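Local structure of hydrogenase expression/formation protein HypE (Desulfovibrio vulgaris subsp. vulgaris, 2Z1U) at residues A[7-18]-A[97-109]. The protein binds ATP and magnesium and, as a member of the HypE family, probably serves in the maturation of hydrogenase. Residues are numbered along the deposited sequence; the frame is centred on the assembly and turned at random.
Sequences TLLLDYGSGGRA and ILEEGLDMDILER
Leu8 carries its CG anti to the backbone N (chi1 -174°), which sends both methyl groups toward residues 98-107, while Met104, bent at chi2 and chi3, curls its sulfur back to meet Leu8 CD1. The contact pins the N-terminal segment onto the type II beta turn Glu99–Leu102, which links strand 87-99 to helix 104-121 in the PurM-like N-terminal domain. Leu8 spans the turn with both backbone polar groups: its N donates to Leu102 O at 3.0 Å, and its O receives Gly101 N at 2.8 Å in a nearly straight bond (168° at the hydrogen). Its side chain forks. CD2 drops onto the strand end, 3.6 Å from Leu98 CB, and CD1 lies 3.6 Å from Met104 SD, where the two side chains cross at about a right angle, with Leu107 CD2 just beyond. Val132 of strand 124-133 also packs on Leu8, and Leu98 touches Thr130, an ATP-binding residue, which is consistent with the contact backing the nucleotide site. Thr7 CB presses on Met104 CG at a tight 3.5 Å. Met104 SD makes an oblique Met-aromatic contact with Tyr12, 5.1 Å from the ring centroid and 36° off its normal. The extended Glu100 side chain lies obliquely against the isobutyl group of Leu10, with Glu100 CD 3.6 Å from Leu10 CG. Its OE2 accepts from Arg135 N, which helps fix the carboxylate, and a water takes the N-H of Leu10 and donates to Glu100 OE1 at 2.6 Å from the water oxygen.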
ATOM      1  N   THR A   7      -5.598  16.666 -18.713  1.00 60.71           N
ATOM      2  CA  THR A   7      -6.065  15.428 -19.404  1.00 60.79           C
ATOM      3  C   THR A   7      -6.575  14.378 -18.401  1.00 60.69           C
ATOM      4  O   THR A   7      -7.541  13.665 -18.695  1.00 60.71           O
ATOM      5  CB  THR A   7      -4.971  14.802 -20.316  1.00 60.72           C
ATOM      6  OG1 THR A   7      -3.950  15.761 -20.600  1.00 60.95           O
ATOM      7  CG2 THR A   7      -5.567  14.300 -21.628  1.00 61.65           C
ATOM      8  N   LEU A   8      -5.939  14.273 -17.232  1.00 60.48           N
ATOM      9  CA  LEU A   8      -6.478  13.405 -16.171  1.00 60.38           C
ATOM     10  C   LEU A   8      -7.623  14.098 -15.419  1.00 60.13           C
ATOM     11  O   LEU A   8      -7.406  14.845 -14.457  1.00 60.20           O
ATOM     12  CB  LEU A   8      -5.395  12.890 -15.211  1.00 60.42           C
ATOM     13  CG  LEU A   8      -5.901  11.863 -14.187  1.00 60.63           C
ATOM     14  CD1 LEU A   8      -5.909  10.421 -14.713  1.00 60.35           C
ATOM     15  CD2 LEU A   8      -5.098  11.950 -12.914  1.00 61.08           C
ATOM     16  N   LEU A   9      -8.843  13.847 -15.880  1.00 59.70           N
ATOM     17  CA  LEU A   9     -10.027  14.467 -15.299  1.00 59.63           C
ATOM     18  C   LEU A   9     -10.339  13.831 -13.959  1.00 59.23           C
ATOM     19  O   LEU A   9      -9.981  12.673 -13.717  1.00 59.08           O
ATOM     20  CB  LEU A   9     -11.240  14.322 -16.228  1.00 59.79           C
ATOM     21  CG  LEU A   9     -11.313  15.003 -17.609  1.00 60.67           C
ATOM     22  CD1 LEU A   9     -10.580  16.341 -17.639  1.00 61.14           C
ATOM     23  CD2 LEU A   9     -10.771  14.088 -18.690  1.00 62.09           C
ATOM     24  N   LEU A  10     -11.006  14.590 -13.091  1.00 59.05           N
ATOM     25  CA  LEU A  10     -11.545  14.044 -11.847  1.00 58.80           C
ATOM     26  C   LEU A  10     -12.340  12.765 -12.086  1.00 58.92           C
ATOM     27  O   LEU A  10     -12.278  11.846 -11.283  1.00 58.40           O
ATOM     28  CB  LEU A  10     -12.409  15.071 -11.117  1.00 58.62           C
ATOM     29  CG  LEU A  10     -11.734  15.926 -10.040  1.00 58.25           C
ATOM     30  CD1 LEU A  10     -12.785  16.757  -9.308  1.00 56.59           C
ATOM     31  CD2 LEU A  10     -10.923  15.071  -9.038  1.00 55.11           C
ATOM     32  N   ASP A  11     -13.066  12.714 -13.208  1.00 58.91           N
ATOM     33  CA  ASP A  11     -13.865  11.544 -13.615  1.00 58.97           C
ATOM     34  C   ASP A  11     -13.162  10.201 -13.449  1.00 58.50           C
ATOM     35  O   ASP A  11     -13.818   9.193 -13.180  1.00 58.26           O
ATOM     36  CB  ASP A  11     -14.286  11.657 -15.086  1.00 59.71           C
ATOM     37  CG  ASP A  11     -14.862  13.016 -15.439  1.00 61.39           C
ATOM     38  OD1 ASP A  11     -15.845  13.039 -16.208  1.00 65.70           O
ATOM     39  OD2 ASP A  11     -14.327  14.057 -14.979  1.00 62.76           O
ATOM     40  N   TYR A  12     -11.840  10.185 -13.637  1.00 58.38           N
ATOM     41  CA  TYR A  12     -11.055   8.952 -13.550  1.00 58.32           C
ATOM     42  C   TYR A  12     -10.917   8.428 -12.125  1.00 58.33           C
ATOM     43  O   TYR A  12     -10.464   7.296 -11.926  1.00 58.61           O
ATOM     44  CB  TYR A  12      -9.675   9.121 -14.201  1.00 58.70           C
ATOM     45  CG  TYR A  12      -9.724   9.169 -15.719  1.00 58.89           C
ATOM     46  CD1 TYR A  12      -9.296  10.300 -16.415  1.00 59.07           C
ATOM     47  CD2 TYR A  12     -10.201   8.082 -16.458  1.00 59.17           C
ATOM     48  CE1 TYR A  12      -9.339  10.355 -17.814  1.00 58.42           C
ATOM     49  CE2 TYR A  12     -10.256   8.132 -17.867  1.00 59.10           C
ATOM     50  CZ  TYR A  12      -9.817   9.264 -18.526  1.00 59.44           C
ATOM     51  OH  TYR A  12      -9.872   9.311 -19.906  1.00 60.66           O
ATOM     52  N   GLY A  13     -11.316   9.237 -11.143  1.00 58.10           N
ATOM     53  CA  GLY A  13     -11.291   8.825  -9.738  1.00 58.27           C
ATOM     54  C   GLY A  13     -12.650   8.617  -9.088  1.00 58.62           C
ATOM     55  O   GLY A  13     -12.734   8.347  -7.877  1.00 57.92           O
ATOM     56  N   SER A  14     -13.709   8.722  -9.891  1.00 58.94           N
ATOM     57  CA  SER A  14     -15.090   8.654  -9.398  1.00 59.50           C
ATOM     58  C   SER A  14     -15.587   7.222  -9.212  1.00 60.23           C
ATOM     59  O   SER A  14     -16.582   6.995  -8.530  1.00 60.27           O
ATOM     60  CB  SER A  14     -16.035   9.409 -10.334  1.00 59.43           C
ATOM     61  OG  SER A  14     -16.292   8.640 -11.494  1.00 59.68           O
ATOM     62  N   GLY A  15     -14.895   6.267  -9.832  1.00 61.09           N
ATOM     63  CA  GLY A  15     -15.259   4.860  -9.744  1.00 61.50           C
ATOM     64  C   GLY A  15     -16.247   4.392 -10.799  1.00 61.98           C
ATOM     65  O   GLY A  15     -16.744   3.268 -10.718  1.00 62.95           O
ATOM     66  N   GLY A  16     -16.528   5.245 -11.788  1.00 61.71           N
ATOM     67  CA  GLY A  16     -17.500   4.967 -12.856  1.00 61.44           C
ATOM     68  C   GLY A  16     -16.895   4.383 -14.123  1.00 61.14           C
ATOM     69  O   GLY A  16     -15.876   3.695 -14.067  1.00 60.40           O
ATOM     70  N   ARG A  17     -17.517   4.660 -15.269  1.00 61.06           N
ATOM     71  CA  ARG A  17     -17.103   4.067 -16.550  1.00 61.28           C
ATOM     72  C   ARG A  17     -15.675   4.436 -16.999  1.00 60.77           C
ATOM     73  O   ARG A  17     -14.925   3.570 -17.461  1.00 60.80           O
ATOM     74  CB  ARG A  17     -18.125   4.364 -17.671  1.00 61.51           C
ATOM     75  CG  ARG A  17     -18.526   5.837 -17.817  1.00 63.02           C
ATOM     76  CD  ARG A  17     -19.133   6.171 -19.216  1.00 62.92           C
ATOM     77  NE  ARG A  17     -18.121   6.051 -20.265  1.00 66.84           N
ATOM     78  CZ  ARG A  17     -17.160   6.944 -20.506  1.00 68.48           C
ATOM     79  NH1 ARG A  17     -17.071   8.070 -19.802  1.00 68.43           N
ATOM     80  NH2 ARG A  17     -16.282   6.709 -21.467  1.00 71.37           N
ATOM     81  N   ALA A  18     -15.318   5.716 -16.878  1.00 60.00           N
ATOM     82  CA  ALA A  18     -13.969   6.192 -17.214  1.00 59.49           C
ATOM     83  C   ALA A  18     -12.895   5.587 -16.277  1.00 58.91           C
ATOM     84  O   ALA A  18     -11.789   5.240 -16.723  1.00 58.50           O
ATOM     85  CB  ALA A  18     -13.918   7.709 -17.180  1.00 59.46           C
ATOM     86  N   ILE A  97      -2.110   7.639  -6.197  1.00 50.64           N
ATOM     87  CA  ILE A  97      -2.813   8.868  -5.813  1.00 50.93           C
ATOM     88  C   ILE A  97      -2.445   9.946  -6.833  1.00 50.79           C
ATOM     89  O   ILE A  97      -1.277  10.301  -6.976  1.00 51.05           O
ATOM     90  CB  ILE A  97      -2.482   9.312  -4.365  1.00 51.22           C
ATOM     91  CG1 ILE A  97      -2.854   8.186  -3.380  1.00 50.77           C
ATOM     92  CG2 ILE A  97      -3.233  10.624  -4.015  1.00 50.51           C
ATOM     93  CD1 ILE A  97      -2.306   8.357  -1.958  1.00 50.81           C
ATOM     94  N   LEU A  98      -3.443  10.443  -7.558  1.00 50.80           N
ATOM     95  CA  LEU A  98      -3.176  11.295  -8.713  1.00 50.79           C
ATOM     96  C   LEU A  98      -3.881  12.632  -8.621  1.00 50.75           C
ATOM     97  O   LEU A  98      -5.006  12.725  -8.114  1.00 50.00           O
ATOM     98  CB  LEU A  98      -3.592  10.579  -9.998  1.00 51.24           C
ATOM     99  CG  LEU A  98      -2.901   9.243 -10.311  1.00 52.71           C
ATOM    100  CD1 LEU A  98      -3.694   8.441 -11.353  1.00 52.53           C
ATOM    101  CD2 LEU A  98      -1.472   9.478 -10.770  1.00 53.35           C
ATOM    102  N   GLU A  99      -3.203  13.666  -9.113  1.00 50.75           N
ATOM    103  CA  GLU A  99      -3.760  15.013  -9.159  1.00 50.80           C
ATOM    104  C   GLU A  99      -4.573  15.218 -10.440  1.00 50.89           C
ATOM    105  O   GLU A  99      -4.081  14.957 -11.548  1.00 50.42           O
ATOM    106  CB  GLU A  99      -2.636  16.055  -9.068  1.00 50.94           C
ATOM    107  CG  GLU A  99      -3.149  17.489  -9.008  1.00 50.94           C
ATOM    108  CD  GLU A  99      -2.059  18.526  -8.876  1.00 51.03           C
ATOM    109  OE1 GLU A  99      -2.367  19.620  -8.348  1.00 52.48           O
ATOM    110  OE2 GLU A  99      -0.913  18.270  -9.304  1.00 50.57           O
ATOM    111  N   GLU A 100      -5.815  15.678 -10.276  1.00 51.17           N
ATOM    112  CA  GLU A 100      -6.634  16.191 -11.386  1.00 51.68           C
ATOM    113  C   GLU A 100      -5.808  17.146 -12.238  1.00 51.80           C
ATOM    114  O   GLU A 100      -5.064  17.965 -11.702  1.00 51.80           O
ATOM    115  CB  GLU A 100      -7.873  16.913 -10.832  1.00 51.71           C
ATOM    116  CG  GLU A 100      -8.795  17.537 -11.869  1.00 52.54           C
ATOM    117  CD  GLU A 100      -9.745  18.590 -11.286  1.00 52.17           C
ATOM    118  OE1 GLU A 100     -10.762  18.892 -11.941  1.00 52.93           O
ATOM    119  OE2 GLU A 100      -9.477  19.119 -10.185  1.00 53.09           O
ATOM    120  N   GLY A 101      -5.941  17.029 -13.560  1.00 52.04           N
ATOM    121  CA  GLY A 101      -5.214  17.874 -14.501  1.00 52.00           C
ATOM    122  C   GLY A 101      -3.900  17.289 -14.991  1.00 52.76           C
ATOM    123  O   GLY A 101      -3.344  17.753 -15.979  1.00 52.10           O
ATOM    124  N   LEU A 102      -3.399  16.269 -14.294  1.00 53.14           N
ATOM    125  CA  LEU A 102      -2.133  15.625 -14.640  1.00 54.30           C
ATOM    126  C   LEU A 102      -2.081  15.217 -16.114  1.00 54.62           C
ATOM    127  O   LEU A 102      -3.019  14.607 -16.632  1.00 54.07           O
ATOM    128  CB  LEU A 102      -1.904  14.401 -13.742  1.00 54.45           C
ATOM    129  CG  LEU A 102      -0.514  13.861 -13.355  1.00 55.71           C
ATOM    130  CD1 LEU A 102      -0.312  12.410 -13.809  1.00 56.96           C
ATOM    131  CD2 LEU A 102       0.652  14.741 -13.777  1.00 54.18           C
ATOM    132  N   ASP A 103      -0.986  15.592 -16.772  1.00 55.68           N
ATOM    133  CA  ASP A 103      -0.629  15.127 -18.118  1.00 56.64           C
ATOM    134  C   ASP A 103      -0.700  13.591 -18.136  1.00 57.06           C
ATOM    135  O   ASP A 103      -0.015  12.919 -17.365  1.00 56.98           O
ATOM    136  CB  ASP A 103       0.784  15.640 -18.463  1.00 56.86           C
ATOM    137  CG  ASP A 103       1.236  15.295 -19.881  1.00 58.14           C
ATOM    138  OD1 ASP A 103       0.444  14.779 -20.691  1.00 59.85           O
ATOM    139  OD2 ASP A 103       2.419  15.569 -20.200  1.00 63.01           O
ATOM    140  N   MET A 104      -1.551  13.054 -19.003  1.00 57.54           N
ATOM    141  CA  MET A 104      -1.784  11.614 -19.088  1.00 57.92           C
ATOM    142  C   MET A 104      -0.583  10.825 -19.597  1.00 57.69           C
ATOM    143  O   MET A 104      -0.447   9.642 -19.285  1.00 57.35           O
ATOM    144  CB  MET A 104      -2.976  11.316 -19.992  1.00 58.22           C
ATOM    145  CG  MET A 104      -4.340  11.525 -19.364  1.00 60.36           C
ATOM    146  SD  MET A 104      -4.870  10.307 -18.154  1.00 65.85           S
ATOM    147  CE  MET A 104      -4.208   8.754 -18.778  1.00 64.06           C
ATOM    148  N   ASP A 105       0.262  11.460 -20.411  1.00 57.75           N
ATOM    149  CA  ASP A 105       1.475  10.794 -20.880  1.00 57.86           C
ATOM    150  C   ASP A 105       2.496  10.597 -19.762  1.00 57.17           C
ATOM    151  O   ASP A 105       3.283   9.655 -19.810  1.00 57.05           O
ATOM    152  CB  ASP A 105       2.116  11.511 -22.067  1.00 58.66           C
ATOM    153  CG  ASP A 105       3.182  10.654 -22.752  1.00 61.03           C
ATOM    154  OD1 ASP A 105       4.337  11.122 -22.878  1.00 63.16           O
ATOM    155  OD2 ASP A 105       2.865   9.502 -23.145  1.00 63.82           O
ATOM    156  N   ILE A 106       2.486  11.488 -18.771  1.00 56.56           N
ATOM    157  CA  ILE A 106       3.284  11.299 -17.553  1.00 55.92           C
ATOM    158  C   ILE A 106       2.866   9.984 -16.884  1.00 55.29           C
ATOM    159  O   ILE A 106       3.704   9.136 -16.596  1.00 55.03           O
ATOM    160  CB  ILE A 106       3.158  12.500 -16.572  1.00 55.66           C
ATOM    161  CG1 ILE A 106       3.822  13.745 -17.173  1.00 55.75           C
ATOM    162  CG2 ILE A 106       3.757  12.147 -15.197  1.00 56.36           C
ATOM    163  CD1 ILE A 106       3.785  14.980 -16.284  1.00 56.04           C
ATOM    164  N   LEU A 107       1.561   9.813 -16.685  1.00 54.94           N
ATOM    165  CA  LEU A 107       1.014   8.596 -16.088  1.00 54.20           C
ATOM    166  C   LEU A 107       1.388   7.333 -16.873  1.00 53.77           C
ATOM    167  O   LEU A 107       1.846   6.356 -16.281  1.00 53.94           O
ATOM    168  CB  LEU A 107      -0.507   8.707 -15.931  1.00 54.10           C
ATOM    169  CG  LEU A 107      -1.244   7.511 -15.321  1.00 54.11           C
ATOM    170  CD1 LEU A 107      -0.798   7.218 -13.887  1.00 52.52           C
ATOM    171  CD2 LEU A 107      -2.748   7.754 -15.379  1.00 54.24           C
ATOM    172  N   GLU A 108       1.202   7.361 -18.192  1.00 53.42           N
ATOM    173  CA  GLU A 108       1.540   6.218 -19.048  1.00 53.38           C
ATOM    174  C   GLU A 108       3.037   5.859 -19.035  1.00 52.84           C
ATOM    175  O   GLU A 108       3.386   4.679 -19.010  1.00 52.87           O
ATOM    176  CB  GLU A 108       1.047   6.429 -20.493  1.00 53.72           C
ATOM    177  CG  GLU A 108       1.444   5.290 -21.436  1.00 55.37           C
ATOM    178  CD  GLU A 108       0.548   5.152 -22.652  1.00 58.57           C
ATOM    179  OE1 GLU A 108       0.476   6.096 -23.476  1.00 60.43           O
ATOM    180  OE2 GLU A 108      -0.061   4.073 -22.794  1.00 59.45           O
ATOM    181  N   ARG A 109       3.907   6.866 -19.069  1.00 52.01           N
ATOM    182  CA  ARG A 109       5.346   6.638 -18.943  1.00 51.98           C
ATOM    183  C   ARG A 109       5.703   5.976 -17.608  1.00 51.31           C
ATOM    184  O   ARG A 109       6.534   5.067 -17.559  1.00 51.08           O
ATOM    185  CB  ARG A 109       6.114   7.948 -19.079  1.00 52.60           C
ATOM    186  CG  ARG A 109       6.218   8.468 -20.509  1.00 54.97           C
ATOM    187  CD  ARG A 109       7.273   9.572 -20.588  1.00 61.28           C
ATOM    188  NE  ARG A 109       6.760  10.859 -20.113  1.00 65.25           N
ATOM    189  CZ  ARG A 109       7.513  11.860 -19.658  1.00 67.55           C
ATOM    190  NH1 ARG A 109       8.842  11.748 -19.591  1.00 68.03           N
ATOM    191  NH2 ARG A 109       6.928  12.984 -19.259  1.00 68.61           N
TER
HETATM  192  O   HOH W   1     -11.601  17.214 -13.790  1.00 58.72           O